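Local coordinates for protein lysine-specific demethylase REF6 (PDB 6A58) that demethylates histone H3 as a positive regulator of gene expression and binds specific DNA sequences through the four C2H2 zinc fingers held in this piece, at residues Gly102-Val107 against Thr116-Ser121; Leu76-Lys81 against Glu95-His100; Met41-Asn46 against Phe58-Leu63. All coordinates share one frame; numbering follows the deposited sequence. Where two conformers were deposited one is given.

Contact 1 (Gly102-Val107 against Thr116-Ser121)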
loop_
_atom_site.group_PDB
_atom_site.type_symbol
_atom_site.label_atom_id
_atom_site.label_comp_id
_atom_site.label_asym_id
_atom_site.label_seq_id
_atom_site.Cartn_x
_atom_site.Cartn_y
_atom_site.Cartn_z
ATOM N N GLY A 102 -16.314 11.695 11.807
ATOM C CA GLY A 102 -17.653 11.106 11.797
ATOM C C GLY A 102 -18.321 11.103 10.432
ATOM O O GLY A 102 -19.517 10.829 10.333
ATOM N N ALA A 103 -17.552 11.382 9.377
ATOM C CA ALA A 103 -18.101 11.451 8.022
ATOM C C ALA A 103 -18.555 10.072 7.551
ATOM O O ALA A 103 -17.863 9.082 7.780
ATOM C CB ALA A 103 -17.061 12.014 7.065
ATOM N N ARG A 104 -19.722 10.023 6.906
ATOM C CA ARG A 104 -20.252 8.804 6.290
ATOM C C ARG A 104 -20.628 9.178 4.850
ATOM O O ARG A 104 -21.800 9.428 4.566
ATOM C CB ARG A 104 -21.481 8.279 7.051
ATOM C CG ARG A 104 -21.301 8.071 8.549
ATOM C CD ARG A 104 -20.477 6.842 8.882
ATOM N NE ARG A 104 -21.152 5.576 8.565
ATOM C CZ ARG A 104 -20.700 4.367 8.915
ATOM N NH1 ARG A 104 -21.374 3.276 8.572
ATOM N NH2 ARG A 104 -19.580 4.228 9.618
ATOM N N PRO A 105 -19.631 9.243 3.940
ATOM C CA PRO A 105 -19.892 9.822 2.605
ATOM C C PRO A 105 -20.832 9.037 1.687
ATOM O O PRO A 105 -21.435 9.632 0.784
ATOM C CB PRO A 105 -18.493 9.879 1.969
ATOM C CG PRO A 105 -17.531 9.793 3.105
ATOM C CD PRO A 105 -18.205 8.902 4.102
ATOM N N TYR A 106 -20.941 7.731 1.905
ATOM C CA TYR A 106 -21.648 6.840 0.989
ATOM C C TYR A 106 -23.012 6.505 1.567
ATOM O O TYR A 106 -23.105 5.879 2.622
ATOM C CB TYR A 106 -20.799 5.596 0.735
ATOM C CG TYR A 106 -19.381 5.974 0.377
ATOM C CD1 TYR A 106 -19.065 6.438 -0.900
ATOM C CD2 TYR A 106 -18.360 5.933 1.329
ATOM C CE1 TYR A 106 -17.774 6.821 -1.226
ATOM C CE2 TYR A 106 -17.066 6.315 1.014
ATOM C CZ TYR A 106 -16.777 6.760 -0.267
ATOM O OH TYR A 106 -15.500 7.143 -0.585
ATOM N N VAL A 107 -24.063 6.956 0.878
ATOM C CA VAL A 107 -25.442 6.795 1.329
ATOM C C VAL A 107 -26.169 5.903 0.331
ATOM O O VAL A 107 -26.117 6.150 -0.877
ATOM C CB VAL A 107 -26.168 8.155 1.430
ATOM C CG1 VAL A 107 -27.553 7.985 2.052
ATOM C CG2 VAL A 107 -25.329 9.151 2.231
ATOM N N THR A 116 -25.796 4.317 5.751
ATOM C CA THR A 116 -24.599 5.076 5.369
ATOM C C THR A 116 -23.324 4.297 5.683
ATOM O O THR A 116 -23.325 3.398 6.535
ATOM C CB THR A 116 -24.511 6.434 6.084
ATOM O OG1 THR A 116 -24.238 6.226 7.476
ATOM C CG2 THR A 116 -25.800 7.231 5.916
ATOM N N PHE A 117 -22.241 4.654 4.994
ATOM C CA PHE A 117 -20.956 3.948 5.099
ATOM C C PHE A 117 -19.793 4.934 5.113
ATOM O O PHE A 117 -19.870 6.001 4.499
ATOM C CB PHE A 117 -20.815 2.940 3.948
ATOM C CG PHE A 117 -21.988 2.021 3.840
ATOM C CD1 PHE A 117 -22.028 0.848 4.578
ATOM C CD2 PHE A 117 -23.094 2.371 3.066
ATOM C CE1 PHE A 117 -23.133 0.013 4.516
ATOM C CE2 PHE A 117 -24.203 1.542 3.005
ATOM C CZ PHE A 117 -24.219 0.364 3.732
ATOM N N ARG A 118 -18.737 4.576 5.845
ATOM C CA ARG A 118 -17.537 5.406 5.967
ATOM C C ARG A 118 -16.546 5.148 4.836
ATOM O O ARG A 118 -15.876 6.078 4.382
ATOM C CB ARG A 118 -16.849 5.154 7.312
ATOM C CG ARG A 118 -15.739 6.146 7.638
ATOM C CD ARG A 118 -15.125 5.920 9.014
ATOM N NE ARG A 118 -16.125 5.680 10.053
ATOM C CZ ARG A 118 -16.956 6.593 10.561
ATOM N NH1 ARG A 118 -16.956 7.866 10.142
ATOM N NH2 ARG A 118 -17.823 6.221 11.501
ATOM N N PHE A 119 -16.438 3.886 4.416
ATOM C CA PHE A 119 -15.510 3.469 3.361
ATOM C C PHE A 119 -16.303 2.940 2.168
ATOM O O PHE A 119 -17.348 2.312 2.345
ATOM C CB PHE A 119 -14.555 2.375 3.863
ATOM C CG PHE A 119 -14.004 2.615 5.245
ATOM C CD1 PHE A 119 -13.503 3.862 5.613
ATOM C CD2 PHE A 119 -13.962 1.581 6.177
ATOM C CE1 PHE A 119 -12.987 4.072 6.887
ATOM C CE2 PHE A 119 -13.447 1.788 7.450
ATOM C CZ PHE A 119 -12.960 3.036 7.807
ATOM N N VAL A 120 -15.797 3.192 0.962
ATOM C CA VAL A 120 -16.477 2.764 -0.267
ATOM C C VAL A 120 -16.581 1.233 -0.386
ATOM O O VAL A 120 -17.573 0.731 -0.910
ATOM C CB VAL A 120 -15.825 3.377 -1.536
ATOM C CG1 VAL A 120 -14.479 2.734 -1.850
ATOM C CG2 VAL A 120 -16.766 3.268 -2.731
ATOM N N SER A 121 -15.574 0.510 0.108
ATOM C CA SER A 121 -15.588 -0.961 0.112
ATOM C C SER A 121 -16.750 -1.546 0.924
ATOM O O SER A 121 -17.304 -2.583 0.552
ATOM C CB SER A 121 -14.259 -1.520 0.632
ATOM O OG SER A 121 -13.984 -1.065 1.946
HETATM O O HOH W 1 -13.668 5.155 0.776
#

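Contact 2 (Leu76-Lys81 against Glu95-His100). With ZN (zinc ion), chain D.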
loop_
_atom_site.group_PDB
_atom_site.type_symbol
_atom_site.label_atom_id
_atom_site.label_comp_id
_atom_site.label_asym_id
_atom_site.label_seq_id
_atom_site.Cartn_x
_atom_site.Cartn_y
_atom_site.Cartn_z
ATOM N N LEU A 76 3.006 7.977 6.515
ATOM C CA LEU A 76 1.977 9.017 6.573
ATOM C C LEU A 76 1.285 9.029 7.934
ATOM O O LEU A 76 0.541 8.103 8.259
ATOM C CB LEU A 76 0.957 8.784 5.457
ATOM C CG LEU A 76 1.528 8.718 4.031
ATOM C CD1 LEU A 76 0.414 8.435 3.040
ATOM C CD2 LEU A 76 2.275 9.994 3.671
ATOM N N LYS A 77 1.535 10.083 8.713
ATOM C CA LYS A 77 0.979 10.217 10.065
ATOM C C LYS A 77 -0.419 10.806 10.003
ATOM O O LYS A 77 -0.702 11.665 9.172
ATOM C CB LYS A 77 1.856 11.125 10.933
ATOM C CG LYS A 77 3.210 10.538 11.302
ATOM C CD LYS A 77 3.934 11.412 12.317
ATOM C CE LYS A 77 5.089 10.673 12.973
ATOM N NZ LYS A 77 6.149 10.289 12.002
ATOM N N CYS A 78 -1.289 10.346 10.896
ATOM C CA CYS A 78 -2.607 10.949 11.044
ATOM C C CYS A 78 -2.445 12.393 11.531
ATOM O O CYS A 78 -1.673 12.639 12.459
ATOM C CB CYS A 78 -3.449 10.162 12.043
ATOM S SG CYS A 78 -5.117 10.834 12.236
ATOM N N PRO A 79 -3.166 13.346 10.907
ATOM C CA PRO A 79 -3.053 14.749 11.306
ATOM C C PRO A 79 -3.889 15.144 12.529
ATOM O O PRO A 79 -3.786 16.287 12.968
ATOM C CB PRO A 79 -3.562 15.491 10.071
ATOM C CG PRO A 79 -4.591 14.577 9.513
ATOM C CD PRO A 79 -4.046 13.192 9.730
ATOM N N TRP A 80 -4.692 14.224 13.066
ATOM C CA TRP A 80 -5.590 14.514 14.194
ATOM C C TRP A 80 -4.785 14.503 15.492
ATOM O O TRP A 80 -4.224 13.470 15.857
ATOM C CB TRP A 80 -6.700 13.456 14.247
ATOM C CG TRP A 80 -8.014 13.904 14.816
ATOM C CD1 TRP A 80 -8.540 13.566 16.024
ATOM C CD2 TRP A 80 -8.993 14.725 14.166
ATOM N NE1 TRP A 80 -9.781 14.142 16.181
ATOM C CE2 TRP A 80 -10.076 14.869 15.060
ATOM C CE3 TRP A 80 -9.052 15.366 12.922
ATOM C CZ2 TRP A 80 -11.217 15.616 14.740
ATOM C CZ3 TRP A 80 -10.178 16.111 12.608
ATOM C CH2 TRP A 80 -11.247 16.227 13.512
ATOM N N LYS A 81 -4.721 15.640 16.186
ATOM C CA LYS A 81 -3.958 15.732 17.437
ATOM C C LYS A 81 -4.397 14.647 18.418
ATOM O O LYS A 81 -5.593 14.393 18.570
ATOM C CB LYS A 81 -4.127 17.102 18.096
ATOM C CG LYS A 81 -3.458 18.249 17.359
ATOM C CD LYS A 81 -3.970 19.600 17.842
ATOM C CE LYS A 81 -3.577 19.891 19.280
ATOM N NZ LYS A 81 -4.113 21.200 19.749
ATOM N N GLU A 95 -9.277 7.583 4.585
ATOM C CA GLU A 95 -10.375 6.779 5.132
ATOM C C GLU A 95 -10.373 6.799 6.662
ATOM O O GLU A 95 -11.418 6.995 7.283
ATOM C CB GLU A 95 -10.326 5.338 4.608
ATOM C CG GLU A 95 -10.833 5.204 3.178
ATOM C CD GLU A 95 -10.959 3.765 2.702
ATOM O OE1 GLU A 95 -10.546 2.831 3.425
ATOM O OE2 GLU A 95 -11.478 3.569 1.586
ATOM N N HIS A 96 -9.196 6.618 7.259
ATOM C CA HIS A 96 -9.055 6.658 8.718
ATOM C C HIS A 96 -9.504 7.975 9.355
ATOM O O HIS A 96 -10.161 7.960 10.400
ATOM C CB HIS A 96 -7.617 6.369 9.147
ATOM C CG HIS A 96 -7.343 6.723 10.575
ATOM N ND1 HIS A 96 -7.749 5.930 11.625
ATOM C CD2 HIS A 96 -6.724 7.794 11.125
ATOM C CE1 HIS A 96 -7.384 6.495 12.763
ATOM N NE2 HIS A 96 -6.761 7.626 12.487
ATOM N N ILE A 97 -9.153 9.101 8.736
ATOM C CA ILE A 97 -9.506 10.426 9.278
ATOM C C ILE A 97 -11.028 10.579 9.436
ATOM O O ILE A 97 -11.494 11.265 10.352
ATOM C CB ILE A 97 -8.902 11.574 8.428
ATOM C CG1 ILE A 97 -7.374 11.574 8.546
ATOM C CG2 ILE A 97 -9.427 12.936 8.873
ATOM C CD1 ILE A 97 -6.665 12.301 7.423
ATOM N N ARG A 98 -11.801 9.912 8.579
ATOM C CA ARG A 98 -13.262 9.919 8.697
ATOM C C ARG A 98 -13.766 9.353 10.031
ATOM O O ARG A 98 -14.852 9.723 10.478
ATOM C CB ARG A 98 -13.922 9.170 7.536
ATOM C CG ARG A 98 -13.674 9.793 6.169
ATOM C CD ARG A 98 -14.161 8.879 5.062
ATOM N NE ARG A 98 -13.637 9.299 3.766
ATOM C CZ ARG A 98 -13.547 8.517 2.686
ATOM N NH1 ARG A 98 -13.961 7.252 2.708
ATOM N NH2 ARG A 98 -13.033 9.015 1.563
ATOM N N VAL A 99 -12.990 8.468 10.659
ATOM C CA VAL A 99 -13.331 7.946 11.994
ATOM C C VAL A 99 -13.375 9.097 13.000
ATOM O O VAL A 99 -14.270 9.148 13.843
ATOM C CB VAL A 99 -12.342 6.851 12.473
ATOM C CG1 VAL A 99 -12.675 6.378 13.885
ATOM C CG2 VAL A 99 -12.342 5.668 11.510
ATOM N N HIS A 100 -12.420 10.020 12.893
ATOM C CA HIS A 100 -12.359 11.190 13.768
ATOM C C HIS A 100 -13.430 12.227 13.451
ATOM O O HIS A 100 -14.000 12.819 14.368
ATOM C CB HIS A 100 -11.000 11.880 13.672
ATOM C CG HIS A 100 -9.843 11.022 14.074
ATOM N ND1 HIS A 100 -9.797 10.344 15.274
ATOM C CD2 HIS A 100 -8.668 10.767 13.452
ATOM C CE1 HIS A 100 -8.656 9.685 15.361
ATOM N NE2 HIS A 100 -7.948 9.932 14.273
HETATM ZN ZN ZN D . -6.100 9.298 13.575
#

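Contact 3 (Met41-Asn46 against Phe58-Leu63). With ZN (zinc ion), chain B.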
loop_
_atom_site.group_PDB
_atom_site.type_symbol
_atom_site.label_atom_id
_atom_site.label_comp_id
_atom_site.label_asym_id
_atom_site.label_seq_id
_atom_site.Cartn_x
_atom_site.Cartn_y
_atom_site.Cartn_z
ATOM N N MET A 41 23.454 -7.051 -9.527
ATOM C CA MET A 41 23.405 -8.282 -10.329
ATOM C C MET A 41 22.483 -9.335 -9.710
ATOM O O MET A 41 21.699 -9.977 -10.419
ATOM C CB MET A 41 24.811 -8.856 -10.527
ATOM C CG MET A 41 25.685 -8.026 -11.450
ATOM S SD MET A 41 27.306 -8.761 -11.737
ATOM C CE MET A 41 28.239 -8.280 -10.295
ATOM N N LEU A 42 22.560 -9.487 -8.390
ATOM C CA LEU A 42 21.673 -10.403 -7.671
ATOM C C LEU A 42 20.216 -9.945 -7.768
ATOM O O LEU A 42 19.308 -10.766 -7.925
ATOM C CB LEU A 42 22.104 -10.551 -6.206
ATOM C CG LEU A 42 23.485 -11.189 -5.987
ATOM C CD1 LEU A 42 23.903 -11.084 -4.529
ATOM C CD2 LEU A 42 23.513 -12.637 -6.456
ATOM N N HIS A 43 20.001 -8.632 -7.702
ATOM C CA HIS A 43 18.680 -8.047 -7.904
ATOM C C HIS A 43 18.101 -8.352 -9.294
ATOM O O HIS A 43 16.917 -8.664 -9.410
ATOM C CB HIS A 43 18.743 -6.534 -7.679
ATOM C CG HIS A 43 17.456 -5.828 -7.958
ATOM N ND1 HIS A 43 16.350 -5.959 -7.148
ATOM C CD2 HIS A 43 17.104 -4.969 -8.944
ATOM C CE1 HIS A 43 15.368 -5.217 -7.627
ATOM N NE2 HIS A 43 15.796 -4.613 -8.720
ATOM N N LYS A 44 18.932 -8.279 -10.331
ATOM C CA LYS A 44 18.494 -8.604 -11.699
ATOM C C LYS A 44 18.171 -10.095 -11.909
ATOM O O LYS A 44 17.484 -10.443 -12.874
ATOM C CB LYS A 44 19.507 -8.105 -12.730
ATOM C CG LYS A 44 19.508 -6.593 -12.843
ATOM C CD LYS A 44 20.599 -6.093 -13.764
ATOM C CE LYS A 44 20.588 -4.578 -13.821
ATOM N NZ LYS A 44 21.609 -4.038 -14.756
ATOM N N ARG A 45 18.666 -10.950 -11.007
ATOM C CA ARG A 45 18.285 -12.369 -10.949
ATOM C C ARG A 45 17.066 -12.607 -10.046
ATOM O O ARG A 45 16.752 -13.748 -9.686
ATOM C CB ARG A 45 19.471 -13.208 -10.470
ATOM C CG ARG A 45 20.584 -13.318 -11.501
ATOM C CD ARG A 45 21.832 -13.929 -10.907
ATOM N NE ARG A 45 21.580 -15.222 -10.272
ATOM C CZ ARG A 45 22.471 -15.900 -9.548
ATOM N NH1 ARG A 45 23.706 -15.430 -9.357
ATOM N NH2 ARG A 45 22.119 -17.063 -9.003
ATOM N N ASN A 46 16.368 -11.525 -9.686
ATOM C CA ASN A 46 15.140 -11.568 -8.893
ATOM C C ASN A 46 15.291 -12.237 -7.529
ATOM O O ASN A 46 14.383 -12.927 -7.056
ATOM C CB ASN A 46 14.001 -12.190 -9.719
ATOM C CG ASN A 46 13.743 -11.430 -11.007
ATOM O OD1 ASN A 46 13.652 -12.019 -12.081
ATOM N ND2 ASN A 46 13.649 -10.114 -10.906
ATOM N N PHE A 58 10.245 -15.479 -10.193
ATOM C CA PHE A 58 10.221 -15.766 -11.630
ATOM C C PHE A 58 10.291 -14.502 -12.486
ATOM O O PHE A 58 10.779 -14.541 -13.617
ATOM C CB PHE A 58 8.965 -16.576 -11.987
ATOM C CG PHE A 58 8.920 -17.029 -13.421
ATOM C CD1 PHE A 58 9.741 -18.062 -13.863
ATOM C CD2 PHE A 58 8.064 -16.419 -14.335
ATOM C CE1 PHE A 58 9.708 -18.480 -15.187
ATOM C CE2 PHE A 58 8.024 -16.833 -15.658
ATOM C CZ PHE A 58 8.847 -17.863 -16.086
ATOM N N SER A 59 9.792 -13.391 -11.949
ATOM C CA SER A 59 9.832 -12.114 -12.645
ATOM C C SER A 59 10.162 -10.987 -11.684
ATOM O O SER A 59 10.111 -11.138 -10.463
ATOM C CB SER A 59 8.489 -11.829 -13.327
ATOM O OG SER A 59 7.540 -11.322 -12.403
ATOM N N HIS A 60 10.468 -9.845 -12.276
ATOM C CA HIS A 60 10.792 -8.647 -11.529
ATOM C C HIS A 60 9.576 -8.065 -10.791
ATOM O O HIS A 60 9.728 -7.495 -9.714
ATOM C CB HIS A 60 11.410 -7.622 -12.471
ATOM C CG HIS A 60 12.167 -6.555 -11.765
ATOM N ND1 HIS A 60 11.555 -5.418 -11.294
ATOM C CD2 HIS A 60 13.472 -6.457 -11.423
ATOM C CE1 HIS A 60 12.453 -4.656 -10.703
ATOM N NE2 HIS A 60 13.628 -5.258 -10.773
ATOM N N LYS A 61 8.379 -8.227 -11.358
ATOM C CA LYS A 61 7.142 -7.793 -10.695
ATOM C C LYS A 61 6.887 -8.557 -9.389
ATOM O O LYS A 61 6.524 -7.951 -8.378
ATOM C CB LYS A 61 5.936 -7.938 -11.634
ATOM C CG LYS A 61 4.709 -7.168 -11.173
ATOM C CD LYS A 61 3.548 -7.302 -12.150
ATOM C CE LYS A 61 2.867 -8.656 -12.040
ATOM N NZ LYS A 61 1.592 -8.700 -12.811
ATOM N N TYR A 62 7.078 -9.879 -9.419
ATOM C CA TYR A 62 6.963 -10.719 -8.213
ATOM C C TYR A 62 7.955 -10.318 -7.118
ATOM O O TYR A 62 7.609 -10.311 -5.933
ATOM C CB TYR A 62 7.166 -12.204 -8.550
ATOM C CG TYR A 62 5.993 -12.872 -9.244
ATOM C CD1 TYR A 62 4.746 -12.952 -8.627
ATOM C CD2 TYR A 62 6.141 -13.462 -10.502
ATOM C CE1 TYR A 62 3.673 -13.576 -9.250
ATOM C CE2 TYR A 62 5.075 -14.090 -11.133
ATOM C CZ TYR A 62 3.844 -14.144 -10.504
ATOM O OH TYR A 62 2.787 -14.765 -11.126
ATOM N N LEU A 63 9.186 -10.004 -7.522
ATOM C CA LEU A 63 10.237 -9.566 -6.597
ATOM C C LEU A 63 9.857 -8.281 -5.853
ATOM O O LEU A 63 9.970 -8.213 -4.628
ATOM C CB LEU A 63 11.545 -9.341 -7.361
ATOM C CG LEU A 63 12.739 -8.778 -6.582
ATOM C CD1 LEU A 63 13.284 -9.821 -5.621
ATOM C CD2 LEU A 63 13.806 -8.270 -7.542
HETATM ZN ZN ZN B . 14.789 -3.512 -10.169
#

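Contact 1 (Gly102-Val107 against Thr116-Ser121)
Arg104 places CG beside its backbone N (chi1 -53°) and bends again at chi2 and chi3, which lays one guanidinium face over the backbone of Phe117 and Arg118 and turns its edge to Thr116 O. Arg118 starts extended, and a turn at chi3 (-44°) brings its head group toward Gly102-Arg104. The two arginine chains cross at about a right angle.

Arg104 NH1 donates to the backbone O of Thr116 at 2.8 Å. The oxygen lies near the guanidinium plane, but the donor sits above the carbonyl plane. Arg104 NE adds a weak bond of 3.3 Å to Thr116 OG1. Arg104 thus grips the Thr116 backbone, with a weaker hold on its hydroxyl. The backbone N of Arg118 lies over the centre of one guanidinium face. Arg104 NH2 and Arg118 NH2 are 3.3 Å apart, and the two guanidinium planes are 75° apart. This close pair of like charges probably carries some electrostatic cost.

Tyr106 and Phe117 are an antiparallel hydrogen-bonded pair. Phe117 N reaches Tyr106 O at 2.8 Å, whereas the return bond from Tyr106 N to Phe117 O is longer, at 3.3 Å. Val120 CB covers one face of the Tyr106 ring in a CH-pi contact, 4.1 Å from the centroid, and Arg118 O lies at the ring edge. A water accepts from Val120 N at 2.9 Å and also binds Tyr106 OH.

Arg118 O accepts from Arg98 NH1 of helix 90-101. The Phe117 ring meets that of the zinc ligand His126. Thr101 to Pro105 resembles the TGEKP linker of tandem fingers. Beyond it, strands 106-107 and 116-117 and helix 120-129 make the beta-beta-alpha fold of a C2H2 zinc finger, here the fourth.

Contact 2 (Leu76-Lys81 against Glu95-His100)
His100 and Trp80 stack in the third C2H2 zinc finger, where the turn after strand 76-77 faces helix 90-101. The five-membered ring of Trp80 and the His100 ring form an offset stack. Their planes differ by only 3° and their centroids are 4.0 Å apart. The two side chains slide past each other in opposite directions. His100 CB also sits over the Trp80 five-membered ring, 3.4 Å from its centroid, as a CH-pi contact.

This stack covers one face of His100, and NE2 binds the zinc ion, so metal and indole both restrict the rotation of the imidazole. Cys78 SG and His96 NE2 bind the same zinc, and Cys83 is the fourth ligand. The sulfur of Cys78 lies at the edges of both histidine rings.

Ile97 makes the apolar part of the contact. The end of its side chain, Ile97 CD1, meets Pro79 CD of the proline ring at 3.6 Å, beside the metal site. With SG anti to its backbone N (chi1 -178°), Cys78 SG reaches the zinc at 2.3 Å. Cys78 SG also accepts a hydrogen bond from Trp80 N at 3.5 Å.

Contact 3 (Met41-Asn46 against Phe58-Leu63)
His43 and His60 bind one zinc ion from two different helices. In a classical C2H2 finger both histidines come from the same helix. Here His43 belongs to helix 37-44 of the degenerate first finger, and His60 is the first residue of helix 60-70 in the second finger. Cys25 and Cys30 complete the site.

His43 NE2 is 2.1 Å from the zinc and His60 NE2 is 2.2 Å from it. The side chains cross at about a right angle, with ring planes at 86°. His43 NE2 and His60 NE2 come within 3.1 Å because they share the metal. His60 CG stands anti to its backbone N (chi1 -162°), which sends the ring from the start of its helix toward His43.

Leu63, one turn after His60, packs against the His43 ring. Leu63 CD2 lies 3.4 Å from His43 CE1, and Leu63 CD1 lies 3.6 Å from Asn46 O. Asn46 has the largest area buried by the contact. Its positive phi (58°) suits its place as the C-prime residue of a Schellman motif that ends helix 37-44. The Asn46 amide lies against the start of helix 60-70, with Asn46 ND2 3.3 Å from His60 CA. This is packing, since Asn46 ND2 and the backbone N of His60 are both donors. Ser59 is the N-cap of this helix, and its OG accepts a weak bond from Tyr62 N.

The end of one helix thus packs against the start of the next around a shared metal. It is a variant C2H2 zinc site that joins fingers one and two.

Along the chain the order is contact 3, contact 2, contact 1, and each closes before the next opens. Contacts 1 and 2 are neighbours, with centres 15 Å apart. They touch directly: Phe119 packs on Glu95, and Arg118 on Val99. Helix 90-101 is followed, after the linker 102-105, by strand 106-107, so fingers three and four are held by linker and side chains together. Contact 3 lies on the opposite side of the chain's centre, with its centre about 36 Å from contact 2 and 40 Å from contact 1. Fingers one and two thus form one end of an elongated array, and fingers three and four the other. The DNA-binding region begins within finger two and extends into finger four.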